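Local coordinates for peptidase S9 prolyl oligopeptidase catalytic domain-containing protein (Pyrococcus horikoshii, PDB 4HXF) that probably acts as a serine-type acylaminoacyl peptidase, whose subunits assemble into a self-compartmentalizing hexamer that selects substrates through multimerization, at residues 24-29 with 45-50; 255-260 with 274-279; 266-271 with 305-310; 309-314 with 325-330. One frame throughout, in Å; residues are numbered along the deposited sequence.

Contact 1: 24-29 with 45-50; sequences KNLVAY and IVIENL
Y29 and V46 pair in the second and third strands of the first blade of the beta-propeller, an antiparallel hairpin crossing at 164°. This end is buried and well packed. Y29 CG sits between its backbone N and carbonyl carbon (chi1 56°), which folds the ring back over V46, whose CB lies 4.0 Å from the ring centroid in a CH-pi contact over one face. The hydroxyl reaches E48 at the ring edge and also bonds Y338, while E48 OE2 has a salt bridge to R55. V27 and E48 exchange a pair of backbone bonds (V27 N to E48 O 2.9 Å, E48 N to V27 O 2.7 Å). On the other face A28, I47 and L26 meet more loosely, with A28 CB 4.2 Å from I47 CG1. The open end of the hairpin, away from its connecting turn, is partly exposed: N25 and N49 bring their amides together with planes 69° apart, at a doubtfully short separation. There the last backbone bond runs almost straight, from L50 N to N25 O at 2.9 Å.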
loop_
_atom_site.group_PDB
_atom_site.type_symbol
_atom_site.label_atom_id
_atom_site.label_comp_id
_atom_site.label_asym_id
_atom_site.label_seq_id
_atom_site.Cartn_x
_atom_site.Cartn_y
_atom_site.Cartn_z
ATOM N N LYS A 24 -38.856 17.203 -22.154
ATOM C CA LYS A 24 -40.146 16.747 -21.735
ATOM C C LYS A 24 -40.748 17.081 -20.366
ATOM O O LYS A 24 -40.929 18.221 -19.962
ATOM C CB LYS A 24 -40.162 15.211 -22.053
ATOM C CG LYS A 24 -39.355 14.929 -23.364
ATOM C CD LYS A 24 -39.485 13.544 -23.962
ATOM C CE LYS A 24 -39.785 13.552 -25.469
ATOM N NZ LYS A 24 -38.960 14.407 -26.358
ATOM N N ASN A 25 -41.170 16.040 -19.648
ATOM C CA ASN A 25 -41.683 16.138 -18.299
ATOM C C ASN A 25 -40.569 16.096 -17.188
ATOM O O ASN A 25 -40.934 16.162 -15.987
ATOM C CB ASN A 25 -42.655 14.972 -18.029
ATOM C CG ASN A 25 -41.987 13.555 -18.203
ATOM O OD1 ASN A 25 -42.142 12.717 -17.304
ATOM N ND2 ASN A 25 -41.215 13.307 -19.328
ATOM N N LEU A 26 -39.315 15.993 -17.613
ATOM C CA LEU A 26 -38.183 15.832 -16.639
ATOM C C LEU A 26 -37.329 17.126 -16.495
ATOM O O LEU A 26 -37.178 17.894 -17.473
ATOM C CB LEU A 26 -37.252 14.704 -17.058
ATOM C CG LEU A 26 -37.886 13.292 -17.067
ATOM C CD1 LEU A 26 -36.967 12.316 -17.826
ATOM C CD2 LEU A 26 -38.220 12.818 -15.647
ATOM N N VAL A 27 -36.802 17.333 -15.275
ATOM C CA VAL A 27 -35.817 18.336 -14.985
ATOM C C VAL A 27 -34.632 17.634 -14.369
ATOM O O VAL A 27 -34.866 16.705 -13.546
ATOM C CB VAL A 27 -36.485 19.316 -14.047
ATOM C CG1 VAL A 27 -35.573 20.488 -13.684
ATOM C CG2 VAL A 27 -37.709 19.847 -14.787
ATOM N N ALA A 28 -33.409 18.008 -14.729
ATOM C CA ALA A 28 -32.218 17.507 -14.037
ATOM C C ALA A 28 -31.419 18.709 -13.616
ATOM O O ALA A 28 -31.479 19.782 -14.226
ATOM C CB ALA A 28 -31.353 16.598 -14.903
ATOM N N TYR A 29 -30.682 18.538 -12.515
ATOM C CA TYR A 29 -29.799 19.594 -12.034
ATOM C C TYR A 29 -28.780 18.994 -11.117
ATOM O O TYR A 29 -28.902 17.782 -10.738
ATOM C CB TYR A 29 -30.609 20.746 -11.341
ATOM C CG TYR A 29 -31.497 20.342 -10.200
ATOM C CD1 TYR A 29 -32.787 19.957 -10.444
ATOM C CD2 TYR A 29 -30.991 20.199 -8.911
ATOM C CE1 TYR A 29 -33.606 19.508 -9.412
ATOM C CE2 TYR A 29 -31.832 19.818 -7.871
ATOM C CZ TYR A 29 -33.126 19.439 -8.130
ATOM O OH TYR A 29 -34.001 19.022 -7.165
ATOM N N ILE A 45 -26.425 14.443 -9.101
ATOM C CA ILE A 45 -27.446 14.857 -10.053
ATOM C C ILE A 45 -28.800 14.437 -9.534
ATOM O O ILE A 45 -29.002 13.277 -9.091
ATOM C CB ILE A 45 -27.177 14.231 -11.473
ATOM C CG1 ILE A 45 -25.900 14.786 -12.076
ATOM C CG2 ILE A 45 -28.374 14.412 -12.375
ATOM C CD1 ILE A 45 -25.375 13.944 -13.292
ATOM N N VAL A 46 -29.763 15.349 -9.584
ATOM C CA VAL A 46 -31.132 15.086 -9.177
ATOM C C VAL A 46 -31.990 15.184 -10.411
ATOM O O VAL A 46 -31.849 16.117 -11.213
ATOM C CB VAL A 46 -31.603 16.101 -8.094
ATOM C CG1 VAL A 46 -33.063 15.758 -7.655
ATOM C CG2 VAL A 46 -30.588 16.099 -6.930
ATOM N N ILE A 47 -32.853 14.217 -10.600
ATOM C CA ILE A 47 -33.802 14.190 -11.731
ATOM C C ILE A 47 -35.165 14.217 -11.143
ATOM O O ILE A 47 -35.564 13.346 -10.312
ATOM C CB ILE A 47 -33.626 12.907 -12.572
ATOM C CG1 ILE A 47 -32.137 12.863 -13.118
ATOM C CG2 ILE A 47 -34.664 12.819 -13.688
ATOM C CD1 ILE A 47 -31.619 11.479 -13.298
ATOM N N GLU A 48 -35.898 15.263 -11.499
ATOM C CA GLU A 48 -37.276 15.403 -11.018
ATOM C C GLU A 48 -38.277 15.197 -12.079
ATOM O O GLU A 48 -38.119 15.677 -13.225
ATOM C CB GLU A 48 -37.576 16.734 -10.427
ATOM C CG GLU A 48 -36.625 16.987 -9.369
ATOM C CD GLU A 48 -37.132 17.950 -8.327
ATOM O OE1 GLU A 48 -38.305 18.429 -8.313
ATOM O OE2 GLU A 48 -36.229 18.243 -7.545
ATOM N N ASN A 49 -39.335 14.477 -11.714
ATOM C CA ASN A 49 -40.364 14.223 -12.761
ATOM C C ASN A 49 -41.513 15.078 -12.377
ATOM O O ASN A 49 -42.107 14.779 -11.353
ATOM C CB ASN A 49 -40.870 12.776 -12.848
ATOM C CG ASN A 49 -42.015 12.647 -13.898
ATOM O OD1 ASN A 49 -43.084 13.249 -13.763
ATOM N ND2 ASN A 49 -41.717 12.005 -14.988
ATOM N N LEU A 50 -41.840 16.072 -13.234
ATOM C CA LEU A 50 -42.770 17.151 -12.901
ATOM C C LEU A 50 -44.207 16.529 -12.866
ATOM O O LEU A 50 -45.075 17.008 -12.163
ATOM C CB LEU A 50 -42.644 18.294 -13.908
ATOM C CG LEU A 50 -41.279 18.963 -14.003
ATOM C CD1 LEU A 50 -41.058 19.722 -15.320
ATOM C CD2 LEU A 50 -41.125 19.837 -12.789
#

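Contact 2: 255-260 with 274-279; sequences GILDDI and VYFTLF
L257 reaches the far end of the F276 ring, at CZ and CE2: L257 CD2 lies 3.5 Å from F276 CZ, and L257 CD1 comes 3.8 Å from F276 CE2. In the plane of the ring, at its edge, stands CG of L278 from the same strand. The phenyl group reaches the loop because F276 CG falls between the backbone N and the carbonyl carbon (chi1 68°), and L257 points its branched end back against it from the opposite direction. The loop 255-260 leads from the last strand of one propeller blade to the first strand of the next, and here it packs on strand 273-280, the second strand of that next blade. V274, F276 and L278 alternate along the strand and all point at the loop. A type I turn from L257 to I260, closed by I260 N to L257 O at 3.2 Å, lets both residues face L278: the side chains of L257 and L278 run alongside in opposite senses, with L257 CD1 4.2 Å from L278 CD2, whereas I260 comes in roughly perpendicular to put CG2 4.0 Å from L278 CD1. At the other end I256 CD1 rests 3.9 Å from V274 CG2, and both side chains also touch I246 and I248 of strand 245-249 in the preceding blade.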
loop_
_atom_site.group_PDB
_atom_site.type_symbol
_atom_site.label_atom_id
_atom_site.label_comp_id
_atom_site.label_asym_id
_atom_site.label_seq_id
_atom_site.Cartn_x
_atom_site.Cartn_y
_atom_site.Cartn_z
ATOM N N GLY A 255 -30.396 40.552 -35.502
ATOM C CA GLY A 255 -30.338 41.028 -34.112
ATOM C C GLY A 255 -31.749 40.828 -33.612
ATOM O O GLY A 255 -32.691 41.027 -34.324
ATOM N N ILE A 256 -31.920 40.347 -32.411
ATOM C CA ILE A 256 -33.241 40.335 -31.891
ATOM C C ILE A 256 -33.423 41.299 -30.681
ATOM O O ILE A 256 -34.569 41.546 -30.322
ATOM C CB ILE A 256 -33.727 38.913 -31.644
ATOM C CG1 ILE A 256 -32.797 38.278 -30.629
ATOM C CG2 ILE A 256 -33.902 38.128 -32.988
ATOM C CD1 ILE A 256 -32.992 36.800 -30.483
ATOM N N LEU A 257 -32.342 41.894 -30.180
ATOM C CA LEU A 257 -32.377 42.924 -29.113
ATOM C C LEU A 257 -31.706 44.243 -29.567
ATOM O O LEU A 257 -30.978 44.922 -28.815
ATOM C CB LEU A 257 -31.619 42.468 -27.885
ATOM C CG LEU A 257 -31.974 41.115 -27.408
ATOM C CD1 LEU A 257 -31.093 40.841 -26.200
ATOM C CD2 LEU A 257 -33.503 40.980 -27.157
ATOM N N ASP A 258 -31.873 44.573 -30.848
ATOM C CA ASP A 258 -31.186 45.759 -31.432
ATOM C C ASP A 258 -31.570 47.078 -30.648
ATOM O O ASP A 258 -30.808 48.044 -30.585
ATOM C CB ASP A 258 -31.551 45.948 -32.951
ATOM C CG ASP A 258 -30.726 45.038 -33.949
ATOM O OD1 ASP A 258 -29.602 44.554 -33.626
ATOM O OD2 ASP A 258 -31.224 44.883 -35.117
ATOM N N ASP A 259 -32.748 47.079 -30.087
ATOM C CA ASP A 259 -33.301 48.249 -29.425
ATOM C C ASP A 259 -33.179 48.272 -27.888
ATOM O O ASP A 259 -33.735 49.145 -27.240
ATOM C CB ASP A 259 -34.783 48.277 -29.760
ATOM N N ILE A 260 -32.527 47.268 -27.315
ATOM C CA ILE A 260 -32.484 47.117 -25.854
ATOM C C ILE A 260 -31.013 47.316 -25.487
ATOM O O ILE A 260 -30.141 46.556 -25.959
ATOM C CB ILE A 260 -32.955 45.740 -25.394
ATOM C CG1 ILE A 260 -34.493 45.642 -25.615
ATOM C CG2 ILE A 260 -32.599 45.546 -23.938
ATOM C CD1 ILE A 260 -35.047 44.233 -25.387
ATOM N N VAL A 274 -36.243 32.123 -28.439
ATOM C CA VAL A 274 -35.020 32.344 -27.693
ATOM C C VAL A 274 -35.367 32.763 -26.264
ATOM O O VAL A 274 -36.124 33.732 -25.987
ATOM C CB VAL A 274 -34.183 33.441 -28.345
ATOM C CG1 VAL A 274 -32.871 33.756 -27.537
ATOM C CG2 VAL A 274 -33.836 33.038 -29.803
ATOM N N TYR A 275 -34.720 32.080 -25.364
ATOM C CA TYR A 275 -34.848 32.436 -23.936
ATOM C C TYR A 275 -33.527 33.047 -23.528
ATOM O O TYR A 275 -32.487 32.536 -23.879
ATOM C CB TYR A 275 -35.073 31.154 -23.097
ATOM C CG TYR A 275 -36.455 30.556 -23.385
ATOM C CD1 TYR A 275 -36.622 29.684 -24.397
ATOM C CD2 TYR A 275 -37.494 30.933 -22.657
ATOM C CE1 TYR A 275 -37.882 29.153 -24.665
ATOM C CE2 TYR A 275 -38.778 30.376 -22.872
ATOM C CZ TYR A 275 -38.909 29.457 -23.867
ATOM O OH TYR A 275 -40.202 28.908 -24.193
ATOM N N PHE A 276 -33.592 34.134 -22.756
ATOM C CA PHE A 276 -32.369 34.825 -22.443
ATOM C C PHE A 276 -32.525 35.660 -21.162
ATOM O O PHE A 276 -33.612 36.066 -20.821
ATOM C CB PHE A 276 -31.985 35.720 -23.637
ATOM C CG PHE A 276 -32.887 36.875 -23.889
ATOM C CD1 PHE A 276 -33.971 36.711 -24.747
ATOM C CD2 PHE A 276 -32.622 38.123 -23.362
ATOM C CE1 PHE A 276 -34.784 37.774 -24.999
ATOM C CE2 PHE A 276 -33.454 39.185 -23.650
ATOM C CZ PHE A 276 -34.552 39.009 -24.475
ATOM N N THR A 277 -31.412 35.937 -20.532
ATOM C CA THR A 277 -31.372 36.786 -19.401
ATOM C C THR A 277 -30.582 38.044 -19.683
ATOM O O THR A 277 -29.668 38.036 -20.526
ATOM C CB THR A 277 -30.696 36.091 -18.203
ATOM O OG1 THR A 277 -29.492 35.398 -18.613
ATOM C CG2 THR A 277 -31.722 34.989 -17.648
ATOM N N LEU A 278 -30.915 39.120 -19.001
ATOM C CA LEU A 278 -30.217 40.415 -19.098
ATOM C C LEU A 278 -29.810 40.921 -17.802
ATOM O O LEU A 278 -30.507 40.728 -16.773
ATOM C CB LEU A 278 -31.187 41.508 -19.638
ATOM C CG LEU A 278 -31.870 41.382 -20.994
ATOM C CD1 LEU A 278 -32.908 42.497 -21.326
ATOM C CD2 LEU A 278 -30.729 41.379 -22.057
ATOM N N PHE A 279 -28.690 41.629 -17.809
ATOM C CA PHE A 279 -28.173 42.333 -16.629
ATOM C C PHE A 279 -28.889 43.680 -16.572
ATOM O O PHE A 279 -28.805 44.537 -17.487
ATOM C CB PHE A 279 -26.691 42.583 -16.712
ATOM C CG PHE A 279 -25.820 41.400 -16.647
ATOM C CD1 PHE A 279 -25.339 40.863 -17.822
ATOM C CD2 PHE A 279 -25.344 40.891 -15.443
ATOM C CE1 PHE A 279 -24.450 39.836 -17.874
ATOM C CE2 PHE A 279 -24.472 39.797 -15.484
ATOM C CZ PHE A 279 -24.057 39.244 -16.714
#

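Contact 3: 266-271 with 305-310; sequences QAKIRN and GFDADE
Q266, K268 and R270, alternate residues of strand 266-270, all point at strand 305-308, which runs nearly parallel to it (6°); each strand opens one of two successive propeller blades. Q266 is extended, CG opposite its backbone N (chi1 175°), and lays CG 3.6 Å from F306 CE1, with its amide nitrogen over one ring face and tied through a water to F306 N. K268 is also drawn out straight, and its NZ donates to F306 O at 2.8 Å in the carbonyl plane. R270 instead bends at chi2 (116°), turning its guanidinium back so that NE meets D307 OD1 at 2.9 Å, nearly along the C-O axis, while NH2 donates to I269 O and forms a salt bridge with D223. A leucine in place of R270 is likely to cost D307 its close cation, leaving the long K268 pairing as its salt bridge within this contact, and to deprive D223 of its guanidinium partner. Two cations facing the D307 carboxylate would be expected to favour its ionised form between the blades.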
loop_
_atom_site.group_PDB
_atom_site.type_symbol
_atom_site.label_atom_id
_atom_site.label_comp_id
_atom_site.label_asym_id
_atom_site.label_seq_id
_atom_site.Cartn_x
_atom_site.Cartn_y
_atom_site.Cartn_z
ATOM N N GLN A 266 -27.092 35.111 -20.664
ATOM C CA GLN A 266 -27.128 33.754 -21.142
ATOM C C GLN A 266 -28.233 33.703 -22.115
ATOM O O GLN A 266 -29.184 34.438 -22.002
ATOM C CB GLN A 266 -27.379 32.817 -19.933
ATOM C CG GLN A 266 -27.568 31.360 -20.170
ATOM C CD GLN A 266 -27.659 30.536 -18.846
ATOM O OE1 GLN A 266 -27.556 31.109 -17.716
ATOM N NE2 GLN A 266 -27.853 29.187 -18.980
ATOM N N ALA A 267 -28.183 32.803 -23.099
ATOM C CA ALA A 267 -29.248 32.656 -24.008
ATOM C C ALA A 267 -29.244 31.208 -24.662
ATOM O O ALA A 267 -28.187 30.591 -24.842
ATOM C CB ALA A 267 -29.187 33.738 -25.175
ATOM N N LYS A 268 -30.433 30.763 -24.969
ATOM C CA LYS A 268 -30.703 29.455 -25.644
ATOM C C LYS A 268 -31.785 29.558 -26.650
ATOM O O LYS A 268 -32.736 30.286 -26.482
ATOM C CB LYS A 268 -31.031 28.359 -24.522
ATOM C CG LYS A 268 -30.006 28.029 -23.518
ATOM C CD LYS A 268 -30.353 26.933 -22.424
ATOM C CE LYS A 268 -29.169 26.791 -21.400
ATOM N NZ LYS A 268 -29.221 25.506 -20.555
ATOM N N ILE A 269 -31.770 28.717 -27.682
ATOM C CA ILE A 269 -32.834 28.702 -28.673
ATOM C C ILE A 269 -33.448 27.306 -28.658
ATOM O O ILE A 269 -32.758 26.303 -28.609
ATOM C CB ILE A 269 -32.266 29.140 -30.097
ATOM C CG1 ILE A 269 -33.297 29.264 -31.215
ATOM C CG2 ILE A 269 -31.131 28.230 -30.570
ATOM C CD1 ILE A 269 -32.833 30.103 -32.430
ATOM N N ARG A 270 -34.749 27.275 -28.665
ATOM C CA ARG A 270 -35.418 25.930 -28.754
ATOM C C ARG A 270 -36.672 26.182 -29.534
ATOM O O ARG A 270 -37.456 27.037 -29.140
ATOM C CB ARG A 270 -35.681 25.293 -27.367
ATOM C CG ARG A 270 -34.502 24.487 -26.719
ATOM C CD ARG A 270 -33.964 25.113 -25.403
ATOM N NE ARG A 270 -32.844 24.401 -24.739
ATOM C CZ ARG A 270 -31.584 24.380 -25.211
ATOM N NH1 ARG A 270 -30.608 23.756 -24.511
ATOM N NH2 ARG A 270 -31.291 25.007 -26.380
ATOM N N ASN A 271 -36.761 25.539 -30.716
ATOM C CA ASN A 271 -37.927 25.679 -31.598
ATOM C C ASN A 271 -38.107 27.082 -32.093
ATOM O O ASN A 271 -39.212 27.610 -31.981
ATOM C CB ASN A 271 -39.209 25.269 -30.849
ATOM N N GLY A 305 -29.461 30.382 -14.140
ATOM C CA GLY A 305 -29.409 29.300 -15.139
ATOM C C GLY A 305 -30.806 28.976 -15.494
ATOM O O GLY A 305 -31.841 29.301 -14.766
ATOM N N PHE A 306 -30.993 28.450 -16.706
ATOM C CA PHE A 306 -32.303 28.104 -17.148
ATOM C C PHE A 306 -32.209 27.072 -18.333
ATOM O O PHE A 306 -31.113 26.834 -18.897
ATOM C CB PHE A 306 -33.143 29.329 -17.541
ATOM C CG PHE A 306 -32.542 30.158 -18.701
ATOM C CD1 PHE A 306 -31.645 31.198 -18.436
ATOM C CD2 PHE A 306 -32.770 29.808 -20.009
ATOM C CE1 PHE A 306 -31.039 31.859 -19.464
ATOM C CE2 PHE A 306 -32.085 30.467 -21.057
ATOM C CZ PHE A 306 -31.242 31.513 -20.749
ATOM N N ASP A 307 -33.313 26.433 -18.579
ATOM C CA ASP A 307 -33.429 25.529 -19.750
ATOM C C ASP A 307 -34.829 25.428 -20.137
ATOM O O ASP A 307 -35.804 25.653 -19.367
ATOM C CB ASP A 307 -32.844 24.141 -19.489
ATOM C CG ASP A 307 -32.434 23.380 -20.800
ATOM O OD1 ASP A 307 -32.318 23.993 -21.916
ATOM O OD2 ASP A 307 -32.239 22.136 -20.791
ATOM N N ALA A 308 -35.057 25.098 -21.432
ATOM C CA ALA A 308 -36.340 25.063 -21.927
ATOM C C ALA A 308 -36.462 23.966 -23.053
ATOM O O ALA A 308 -35.550 23.758 -23.882
ATOM C CB ALA A 308 -36.663 26.420 -22.622
ATOM N N ASP A 309 -37.542 23.352 -22.992
ATOM C CA ASP A 309 -37.851 22.294 -24.009
ATOM C C ASP A 309 -39.365 22.260 -24.075
ATOM O O ASP A 309 -39.930 23.228 -24.589
ATOM C CB ASP A 309 -37.217 20.904 -23.779
ATOM C CG ASP A 309 -37.651 19.885 -24.903
ATOM O OD1 ASP A 309 -37.430 20.225 -26.090
ATOM O OD2 ASP A 309 -38.246 18.865 -24.531
ATOM N N GLU A 310 -40.052 21.252 -23.543
ATOM C CA GLU A 310 -41.457 21.389 -23.347
ATOM C C GLU A 310 -41.846 22.247 -22.216
ATOM O O GLU A 310 -42.979 22.836 -22.160
ATOM C CB GLU A 310 -42.163 20.020 -23.239
ATOM C CG GLU A 310 -41.958 19.186 -24.510
ATOM C CD GLU A 310 -42.633 17.806 -24.496
ATOM O OE1 GLU A 310 -43.151 17.354 -23.427
ATOM O OE2 GLU A 310 -42.648 17.193 -25.597
HETATM O O HOH W 1 -28.146 27.332 -17.248
HETATM O O HOH W 2 -33.262 21.316 -23.661
HETATM O O HOH W 3 -30.032 21.195 -22.497
#

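Contact 4: 309-314 with 325-330; sequences DERLIY and LYLWDG
The Y314 ring is brought over Y326 CB by chi1 54°, which sets CG between the backbone N and the carbonyl carbon; W328 CG lies opposite its own backbone N (chi1 -173°), the indole leading away from strand 312-314 while CB remains at the Y314 ring edge. The two segments form an antiparallel beta hairpin in the last blade of the propeller. Y326 CB lies 3.9 Å from the Y314 ring centroid, toward the rim, and W328 CB is 3.7 Å from Y314 CE1. The two tyrosine rings are nearly parallel but slid apart. On the opposite sheet face I313 CG2 touches L327 CD1 at 3.9 Å. With an alanine in place of Y314, the methylenes of Y326 and W328 would probably lose their cover and E332 the hydroxyl it bonds. Backbone bonds Y314 N to Y326 O and Y326 N to Y314 O hold this pair; at the open end of the hairpin one water accepts from L312 N at 2.9 Å and donates to W328 O at 2.7 Å.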
loop_
_atom_site.group_PDB
_atom_site.type_symbol
_atom_site.label_atom_id
_atom_site.label_comp_id
_atom_site.label_asym_id
_atom_site.label_seq_id
_atom_site.Cartn_x
_atom_site.Cartn_y
_atom_site.Cartn_z
ATOM N N ASP A 309 -37.542 23.352 -22.992
ATOM C CA ASP A 309 -37.851 22.294 -24.009
ATOM C C ASP A 309 -39.365 22.260 -24.075
ATOM O O ASP A 309 -39.930 23.228 -24.589
ATOM C CB ASP A 309 -37.217 20.904 -23.779
ATOM C CG ASP A 309 -37.651 19.885 -24.903
ATOM O OD1 ASP A 309 -37.430 20.225 -26.090
ATOM O OD2 ASP A 309 -38.246 18.865 -24.531
ATOM N N GLU A 310 -40.052 21.252 -23.543
ATOM C CA GLU A 310 -41.457 21.389 -23.347
ATOM C C GLU A 310 -41.846 22.247 -22.216
ATOM O O GLU A 310 -42.979 22.836 -22.160
ATOM C CB GLU A 310 -42.163 20.020 -23.239
ATOM C CG GLU A 310 -41.958 19.186 -24.510
ATOM C CD GLU A 310 -42.633 17.806 -24.496
ATOM O OE1 GLU A 310 -43.151 17.354 -23.427
ATOM O OE2 GLU A 310 -42.648 17.193 -25.597
ATOM N N ARG A 311 -40.974 22.313 -21.232
ATOM C CA ARG A 311 -41.246 23.113 -20.040
ATOM C C ARG A 311 -40.100 24.142 -19.908
ATOM O O ARG A 311 -39.062 23.975 -20.515
ATOM C CB ARG A 311 -41.234 22.203 -18.804
ATOM C CG ARG A 311 -42.390 21.158 -18.796
ATOM C CD ARG A 311 -43.778 21.802 -18.875
ATOM N NE ARG A 311 -44.514 21.798 -17.608
ATOM C CZ ARG A 311 -44.933 20.683 -16.978
ATOM N NH1 ARG A 311 -44.666 19.452 -17.469
ATOM N NH2 ARG A 311 -45.604 20.793 -15.830
ATOM N N LEU A 312 -40.375 25.224 -19.237
ATOM C CA LEU A 312 -39.315 26.221 -18.928
ATOM C C LEU A 312 -39.017 26.186 -17.382
ATOM O O LEU A 312 -39.900 26.437 -16.555
ATOM C CB LEU A 312 -39.685 27.648 -19.322
ATOM C CG LEU A 312 -38.758 28.834 -18.915
ATOM C CD1 LEU A 312 -37.324 28.651 -19.447
ATOM C CD2 LEU A 312 -39.439 30.100 -19.368
ATOM N N ILE A 313 -37.741 25.960 -17.102
ATOM C CA ILE A 313 -37.292 25.928 -15.694
ATOM C C ILE A 313 -36.094 26.841 -15.537
ATOM O O ILE A 313 -35.325 27.062 -16.510
ATOM C CB ILE A 313 -37.009 24.512 -15.263
ATOM C CG1 ILE A 313 -36.080 23.783 -16.189
ATOM C CG2 ILE A 313 -38.322 23.725 -15.106
ATOM C CD1 ILE A 313 -34.712 23.510 -15.771
ATOM N N TYR A 314 -35.935 27.336 -14.315
ATOM C CA TYR A 314 -34.817 28.227 -14.044
ATOM C C TYR A 314 -34.456 28.241 -12.588
ATOM O O TYR A 314 -35.239 27.985 -11.702
ATOM C CB TYR A 314 -35.175 29.644 -14.555
ATOM C CG TYR A 314 -36.445 30.263 -14.065
ATOM C CD1 TYR A 314 -37.631 30.094 -14.791
ATOM C CD2 TYR A 314 -36.493 31.046 -12.901
ATOM C CE1 TYR A 314 -38.802 30.652 -14.380
ATOM C CE2 TYR A 314 -37.687 31.650 -12.468
ATOM C CZ TYR A 314 -38.833 31.486 -13.261
ATOM O OH TYR A 314 -39.987 32.056 -12.870
ATOM N N LEU A 325 -34.879 26.181 -7.589
ATOM C CA LEU A 325 -35.427 25.927 -8.928
ATOM C C LEU A 325 -36.875 26.295 -8.963
ATOM O O LEU A 325 -37.654 26.101 -7.976
ATOM C CB LEU A 325 -35.282 24.446 -9.347
ATOM C CG LEU A 325 -35.496 24.034 -10.819
ATOM C CD1 LEU A 325 -34.386 24.598 -11.730
ATOM C CD2 LEU A 325 -35.589 22.474 -10.807
ATOM N N TYR A 326 -37.208 26.861 -10.096
ATOM C CA TYR A 326 -38.555 27.275 -10.441
ATOM C C TYR A 326 -39.007 26.843 -11.848
ATOM O O TYR A 326 -38.224 26.475 -12.732
ATOM C CB TYR A 326 -38.584 28.831 -10.465
ATOM C CG TYR A 326 -38.348 29.479 -9.129
ATOM C CD1 TYR A 326 -37.069 29.483 -8.566
ATOM C CD2 TYR A 326 -39.385 29.971 -8.377
ATOM C CE1 TYR A 326 -36.859 30.010 -7.313
ATOM C CE2 TYR A 326 -39.195 30.510 -7.097
ATOM C CZ TYR A 326 -37.925 30.546 -6.585
ATOM O OH TYR A 326 -37.729 31.038 -5.322
ATOM N N LEU A 327 -40.294 26.748 -11.988
ATOM C CA LEU A 327 -40.922 26.378 -13.283
ATOM C C LEU A 327 -41.858 27.569 -13.682
ATOM O O LEU A 327 -42.462 28.211 -12.844
ATOM C CB LEU A 327 -41.699 25.057 -13.122
ATOM C CG LEU A 327 -42.780 24.586 -14.121
ATOM C CD1 LEU A 327 -42.245 24.039 -15.424
ATOM C CD2 LEU A 327 -43.591 23.462 -13.485
ATOM N N TRP A 328 -41.945 27.895 -14.983
ATOM C CA TRP A 328 -42.846 28.951 -15.431
ATOM C C TRP A 328 -43.744 28.332 -16.471
ATOM O O TRP A 328 -43.253 27.717 -17.436
ATOM C CB TRP A 328 -42.103 30.199 -16.005
ATOM C CG TRP A 328 -43.010 31.381 -16.316
ATOM C CD1 TRP A 328 -43.401 32.432 -15.484
ATOM C CD2 TRP A 328 -43.657 31.634 -17.576
ATOM N NE1 TRP A 328 -44.231 33.308 -16.128
ATOM C CE2 TRP A 328 -44.476 32.846 -17.391
ATOM C CE3 TRP A 328 -43.658 30.993 -18.799
ATOM C CZ2 TRP A 328 -45.223 33.393 -18.425
ATOM C CZ3 TRP A 328 -44.427 31.554 -19.837
ATOM C CH2 TRP A 328 -45.177 32.734 -19.649
ATOM N N ASP A 329 -45.038 28.448 -16.234
ATOM C CA ASP A 329 -46.098 27.873 -17.109
ATOM C C ASP A 329 -47.182 28.912 -17.385
ATOM O O ASP A 329 -48.353 28.557 -17.467
ATOM C CB ASP A 329 -46.749 26.634 -16.421
ATOM C CG ASP A 329 -47.454 26.987 -15.082
ATOM O OD1 ASP A 329 -47.815 28.174 -14.860
ATOM O OD2 ASP A 329 -47.661 26.069 -14.255
ATOM N N GLY A 330 -46.798 30.190 -17.505
ATOM C CA GLY A 330 -47.729 31.292 -17.364
ATOM C C GLY A 330 -47.673 32.035 -16.052
ATOM O O GLY A 330 -47.962 33.220 -16.015
HETATM O O HOH W 4 -43.130 25.172 -18.206
#

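From the N terminus, contact 1 closes a hairpin in the first of seven four-stranded propeller blades before the others begin. Contacts 2 and 3 then cross: segment 266-271 lies inside the loop that contact 2 closes, while its partner 305-310 comes after it. Contact 2 thus sets a blade-linking loop on the sixth blade, and contact 3 ties the sixth blade to the seventh. Contact 4 starts on D309 and E310, where contact 3 ends, and closes a hairpin of the seventh blade. That blade returns to the first: K24 N lies 3.0 Å from D309 OD2, and V27 packs on L325, so contacts 1, 3 and 4 meet where the propeller ring closes.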